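Local coordinates for protein tRNA (adenine(58)-N(1))-methyltransferase TrmI (Thermus thermophilus, PDB 2PWY) that catalyses the S-adenosyl-L-methionine-dependent methylation of adenosine 58 of tRNA at N1 and is required for cell growth at extreme temperatures, at residues P190-V204 / H245-G257. Numbering follows the deposited sequence.
Sequences PDRFLVAYLPNITQV and HTAFLVALRRWKG. Unlike the reference sequence in segment 245-257: Gly257 (reference Ala).
Arg253 runs alongside Asp191 and Phe193, where strands 192-198 and 248-254 pair antiparallel. From CB outward, Arg253 CB rests near Phe193 CE1, CG sits 3.5 Å from Asp191 O, and CD comes 3.1 Å from Asp191 OD1. The chain then bends (chi3 -72°), which brings one face of the guanidinium over Phe193 CZ, 3.3 Å from the guanidinium plane; ring and guanidinium are 58° apart, not stacked parallel. At the tip, NH1 forms a salt bridge to Asp191 OD1 (3.4 Å) and a weak hydrogen bond to Asp191 O, while NH2 forms a salt bridge with Glu68 of a neighbouring subunit, whose His62 is hydrogen-bonded to Asp191 OD1. A lysine in place of Arg253 would probably lose the flat face that meets Phe193 CZ and could hardly serve Asp191 and the neighbouring glutamate together. Paired backbone bonds continue from Leu194-Leu252 to Leu198-Phe248. Towards that end Ala247 CB sits over the centre of the Tyr197 ring, a CH-pi contact (3.5 Å to the centroid), and Tyr197 also touches Asp173 of the S-adenosyl-L-methionine site. The Phe248 ring takes Ile201 CD1 on one face and His245 CE1 on the other, while His245 NE2 donates an in-plane hydrogen bond to a lone pair of Pro199 O (2.8 Å). The chemistry thus grades from a mixed cofactor end through a largely apolar middle of this Rossmann-type methyltransferase sheet to a charged end; both ends meet other subunits, the charged one partly through ions.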
# COMPACT_ATOMS: atom_id res chain seq x y z
N PRO A 190 16.01 -14.47 -27.26
CA PRO A 190 14.61 -14.20 -27.58
C PRO A 190 13.64 -14.77 -26.53
O PRO A 190 13.82 -15.90 -26.06
CB PRO A 190 14.42 -14.91 -28.93
CG PRO A 190 15.78 -14.75 -29.59
CD PRO A 190 16.76 -14.95 -28.44
N ASP A 191 12.64 -13.96 -26.18
CA ASP A 191 11.55 -14.34 -25.29
C ASP A 191 11.96 -14.33 -23.81
O ASP A 191 11.15 -14.60 -22.94
CB ASP A 191 10.94 -15.70 -25.68
CG ASP A 191 9.45 -15.74 -25.48
OD1 ASP A 191 8.79 -14.70 -25.73
OD2 ASP A 191 8.92 -16.79 -25.06
N ARG A 192 13.22 -13.98 -23.54
CA ARG A 192 13.71 -13.83 -22.17
C ARG A 192 13.67 -12.36 -21.73
O ARG A 192 13.24 -11.50 -22.50
CB ARG A 192 15.08 -14.48 -22.00
CG ARG A 192 15.06 -15.99 -22.32
CD ARG A 192 14.22 -16.77 -21.29
NE ARG A 192 14.83 -16.72 -19.96
CZ ARG A 192 14.26 -17.15 -18.84
NH1 ARG A 192 13.04 -17.68 -18.83
NH2 ARG A 192 14.94 -17.06 -17.69
N PHE A 193 14.05 -12.08 -20.48
CA PHE A 193 13.71 -10.78 -19.89
C PHE A 193 14.89 -9.90 -19.54
O PHE A 193 15.95 -10.40 -19.18
CB PHE A 193 12.85 -10.96 -18.63
CG PHE A 193 11.55 -11.64 -18.90
CD1 PHE A 193 10.43 -10.90 -19.25
CD2 PHE A 193 11.46 -13.03 -18.84
CE1 PHE A 193 9.22 -11.54 -19.52
CE2 PHE A 193 10.28 -13.68 -19.11
CZ PHE A 193 9.15 -12.92 -19.45
N LEU A 194 14.68 -8.60 -19.69
CA LEU A 194 15.52 -7.56 -19.07
C LEU A 194 14.68 -6.95 -17.96
O LEU A 194 13.49 -6.66 -18.16
CB LEU A 194 15.90 -6.49 -20.09
CG LEU A 194 16.73 -5.27 -19.62
CD1 LEU A 194 17.55 -4.70 -20.78
CD2 LEU A 194 15.86 -4.13 -18.99
N VAL A 195 15.28 -6.76 -16.79
CA VAL A 195 14.58 -6.10 -15.68
C VAL A 195 15.46 -5.00 -15.13
O VAL A 195 16.62 -5.25 -14.75
CB VAL A 195 14.19 -7.08 -14.53
CG1 VAL A 195 13.45 -6.29 -13.43
CG2 VAL A 195 13.31 -8.22 -15.06
N ALA A 196 14.92 -3.78 -15.13
CA ALA A 196 15.64 -2.59 -14.66
C ALA A 196 15.02 -2.04 -13.38
O ALA A 196 13.80 -2.00 -13.23
CB ALA A 196 15.66 -1.50 -15.72
N TYR A 197 15.91 -1.57 -12.50
CA TYR A 197 15.56 -0.97 -11.21
C TYR A 197 15.76 0.54 -11.33
O TYR A 197 16.84 1.00 -11.67
CB TYR A 197 16.50 -1.60 -10.19
CG TYR A 197 16.47 -1.15 -8.74
CD1 TYR A 197 15.65 -1.79 -7.81
CD2 TYR A 197 17.35 -0.17 -8.28
CE1 TYR A 197 15.67 -1.42 -6.45
CE2 TYR A 197 17.38 0.20 -6.92
CZ TYR A 197 16.55 -0.43 -6.02
OH TYR A 197 16.59 -0.08 -4.69
N LEU A 198 14.69 1.31 -11.10
CA LEU A 198 14.74 2.76 -11.30
C LEU A 198 13.95 3.51 -10.23
O LEU A 198 12.76 3.24 -10.03
CB LEU A 198 14.14 3.10 -12.66
CG LEU A 198 14.97 2.75 -13.90
CD1 LEU A 198 14.11 2.90 -15.16
CD2 LEU A 198 16.25 3.60 -13.97
N PRO A 199 14.61 4.45 -9.52
CA PRO A 199 13.91 5.14 -8.44
C PRO A 199 12.74 6.04 -8.87
O PRO A 199 11.73 6.12 -8.14
CB PRO A 199 15.00 5.99 -7.77
CG PRO A 199 16.30 5.42 -8.27
CD PRO A 199 16.02 4.88 -9.64
N ASN A 200 12.88 6.71 -10.01
CA ASN A 200 11.94 7.77 -10.41
C ASN A 200 11.00 7.32 -11.51
O ASN A 200 11.43 6.67 -12.48
CB ASN A 200 12.70 9.02 -10.87
CG ASN A 200 13.43 9.71 -9.74
OD1 ASN A 200 12.82 10.38 -8.91
ND2 ASN A 200 14.75 9.54 -9.69
N ILE A 201 9.73 7.70 -11.39
CA ILE A 201 8.78 7.38 -12.46
C ILE A 201 9.16 8.05 -13.79
O ILE A 201 8.84 7.54 -14.86
CB ILE A 201 7.32 7.72 -12.04
CG1 ILE A 201 6.31 6.91 -12.88
CG2 ILE A 201 7.06 9.22 -12.14
CD1 ILE A 201 6.44 5.37 -12.75
N THR A 202 9.83 9.20 -13.72
CA THR A 202 10.31 9.90 -14.91
C THR A 202 11.34 9.04 -15.66
O THR A 202 11.33 8.96 -16.89
CB THR A 202 10.92 11.26 -14.53
OG1 THR A 202 11.72 11.09 -13.36
CG2 THR A 202 9.82 12.28 -14.24
N GLN A 203 12.21 8.37 -14.90
CA GLN A 203 13.19 7.45 -15.48
C GLN A 203 12.48 6.25 -16.11
O GLN A 203 12.85 5.81 -17.20
CB GLN A 203 14.15 6.96 -14.40
CG GLN A 203 15.13 8.02 -13.91
CD GLN A 203 15.89 7.52 -12.71
OE1 GLN A 203 15.32 7.24 -11.67
NE2 GLN A 203 17.21 7.38 -12.87
N VAL A 204 11.45 5.74 -15.43
CA VAL A 204 10.63 4.65 -15.96
C VAL A 204 10.04 5.02 -17.31
O VAL A 204 10.16 4.27 -18.28
CB VAL A 204 9.50 4.24 -14.98
CG1 VAL A 204 8.49 3.27 -15.65
CG2 VAL A 204 10.09 3.62 -13.69
N HIS A 245 9.28 3.62 -0.39
CA HIS A 245 9.65 3.44 -1.79
C HIS A 245 11.14 3.25 -1.87
O HIS A 245 11.89 3.83 -1.08
CB HIS A 245 9.24 4.67 -2.60
CG HIS A 245 9.63 4.60 -4.05
ND1 HIS A 245 9.00 3.77 -4.94
CD2 HIS A 245 10.59 5.25 -4.74
CE1 HIS A 245 9.55 3.91 -6.14
NE2 HIS A 245 10.52 4.81 -6.04
N THR A 246 11.57 2.40 -2.80
CA THR A 246 12.98 2.30 -3.15
C THR A 246 13.12 2.60 -4.64
O THR A 246 13.74 3.60 -5.03
CB THR A 246 13.56 0.92 -2.78
OG1 THR A 246 12.74 -0.12 -3.34
CG2 THR A 246 13.59 0.76 -1.26
N ALA A 247 12.52 1.72 -5.46
CA ALA A 247 12.53 1.89 -6.91
C ALA A 247 11.39 1.13 -7.57
O ALA A 247 10.79 0.23 -6.97
CB ALA A 247 13.88 1.43 -7.50
N PHE A 248 11.11 1.51 -8.81
CA PHE A 248 10.25 0.75 -9.69
C PHE A 248 11.06 -0.33 -10.39
O PHE A 248 12.24 -0.13 -10.65
CB PHE A 248 9.65 1.68 -10.74
CG PHE A 248 8.85 2.79 -10.15
CD1 PHE A 248 7.51 2.58 -9.85
CD2 PHE A 248 9.43 4.02 -9.86
CE1 PHE A 248 6.75 3.59 -9.26
CE2 PHE A 248 8.67 5.05 -9.29
CZ PHE A 248 7.34 4.83 -8.98
N LEU A 249 10.40 -1.44 -10.70
CA LEU A 249 10.99 -2.49 -11.53
C LEU A 249 10.30 -2.48 -12.88
O LEU A 249 9.06 -2.48 -12.96
CB LEU A 249 10.85 -3.87 -10.88
CG LEU A 249 11.41 -4.05 -9.46
CD1 LEU A 249 11.30 -5.50 -9.04
CD2 LEU A 249 12.85 -3.60 -9.41
N VAL A 250 11.10 -2.48 -13.95
CA VAL A 250 10.59 -2.46 -15.32
C VAL A 250 11.08 -3.72 -16.03
O VAL A 250 12.30 -3.94 -16.15
CB VAL A 250 11.09 -1.21 -16.09
CG1 VAL A 250 10.55 -1.23 -17.51
CG2 VAL A 250 10.67 0.10 -15.37
N ALA A 251 10.14 -4.56 -16.48
CA ALA A 251 10.47 -5.81 -17.16
C ALA A 251 10.14 -5.69 -18.64
O ALA A 251 9.03 -5.31 -19.02
CB ALA A 251 9.70 -7.00 -16.55
N LEU A 252 11.12 -6.02 -19.48
CA LEU A 252 10.95 -6.06 -20.93
C LEU A 252 11.18 -7.47 -21.41
O LEU A 252 12.07 -8.15 -20.88
CB LEU A 252 11.98 -5.13 -21.60
CG LEU A 252 12.10 -3.69 -21.09
CD1 LEU A 252 13.29 -3.00 -21.77
CD2 LEU A 252 10.83 -2.94 -21.35
N ARG A 253 10.41 -7.92 -22.40
CA ARG A 253 10.66 -9.23 -23.01
C ARG A 253 11.30 -9.04 -24.37
O ARG A 253 10.81 -8.25 -25.18
CB ARG A 253 9.37 -10.03 -23.14
CG ARG A 253 9.59 -11.50 -23.50
CD ARG A 253 8.29 -12.17 -23.93
NE ARG A 253 7.32 -12.42 -22.86
CZ ARG A 253 7.22 -13.55 -22.17
NH1 ARG A 253 8.07 -14.55 -22.36
NH2 ARG A 253 6.28 -13.67 -21.24
N ARG A 254 12.39 -9.77 -24.61
CA ARG A 254 13.12 -9.76 -25.89
C ARG A 254 12.25 -10.33 -26.99
O ARG A 254 11.66 -11.40 -26.84
CB ARG A 254 14.41 -10.59 -25.75
CG ARG A 254 15.31 -10.68 -27.01
CD ARG A 254 15.79 -9.31 -27.45
NE ARG A 254 16.81 -9.29 -28.51
CZ ARG A 254 16.59 -9.50 -29.82
NH1 ARG A 254 15.40 -9.85 -30.27
NH2 ARG A 254 17.60 -9.39 -30.68
N TRP A 255 12.17 -9.61 -28.11
CA TRP A 255 11.43 -10.07 -29.29
C TRP A 255 11.92 -11.42 -29.78
O TRP A 255 13.10 -11.75 -29.62
CB TRP A 255 11.61 -9.06 -30.41
CG TRP A 255 10.73 -7.85 -30.33
CD1 TRP A 255 9.91 -7.48 -29.29
CD2 TRP A 255 10.61 -6.83 -31.32
NE1 TRP A 255 9.28 -6.29 -29.59
CE2 TRP A 255 9.70 -5.87 -30.82
CE3 TRP A 255 11.19 -6.62 -32.58
CZ2 TRP A 255 9.34 -4.73 -31.56
CZ3 TRP A 255 10.84 -5.48 -33.30
CH2 TRP A 255 9.92 -4.56 -32.78
N LYS A 256 11.00 -12.18 -30.39
CA LYS A 256 11.32 -13.34 -31.21
C LYS A 256 12.54 -13.07 -32.08
O LYS A 256 12.68 -11.97 -32.65
CB LYS A 256 10.12 -13.68 -32.12
CG LYS A 256 10.28 -14.94 -32.95
CD LYS A 256 9.10 -15.11 -33.92
CE LYS A 256 9.11 -16.48 -34.60
NZ LYS A 256 10.37 -16.68 -35.34
N GLY A 257 13.40 -14.08 -32.18
CA GLY A 257 14.65 -13.97 -32.90
C GLY A 257 14.54 -13.92 -34.41
O GLY A 257 13.52 -14.32 -35.00
O HOH W 1 9.03 -12.44 -27.37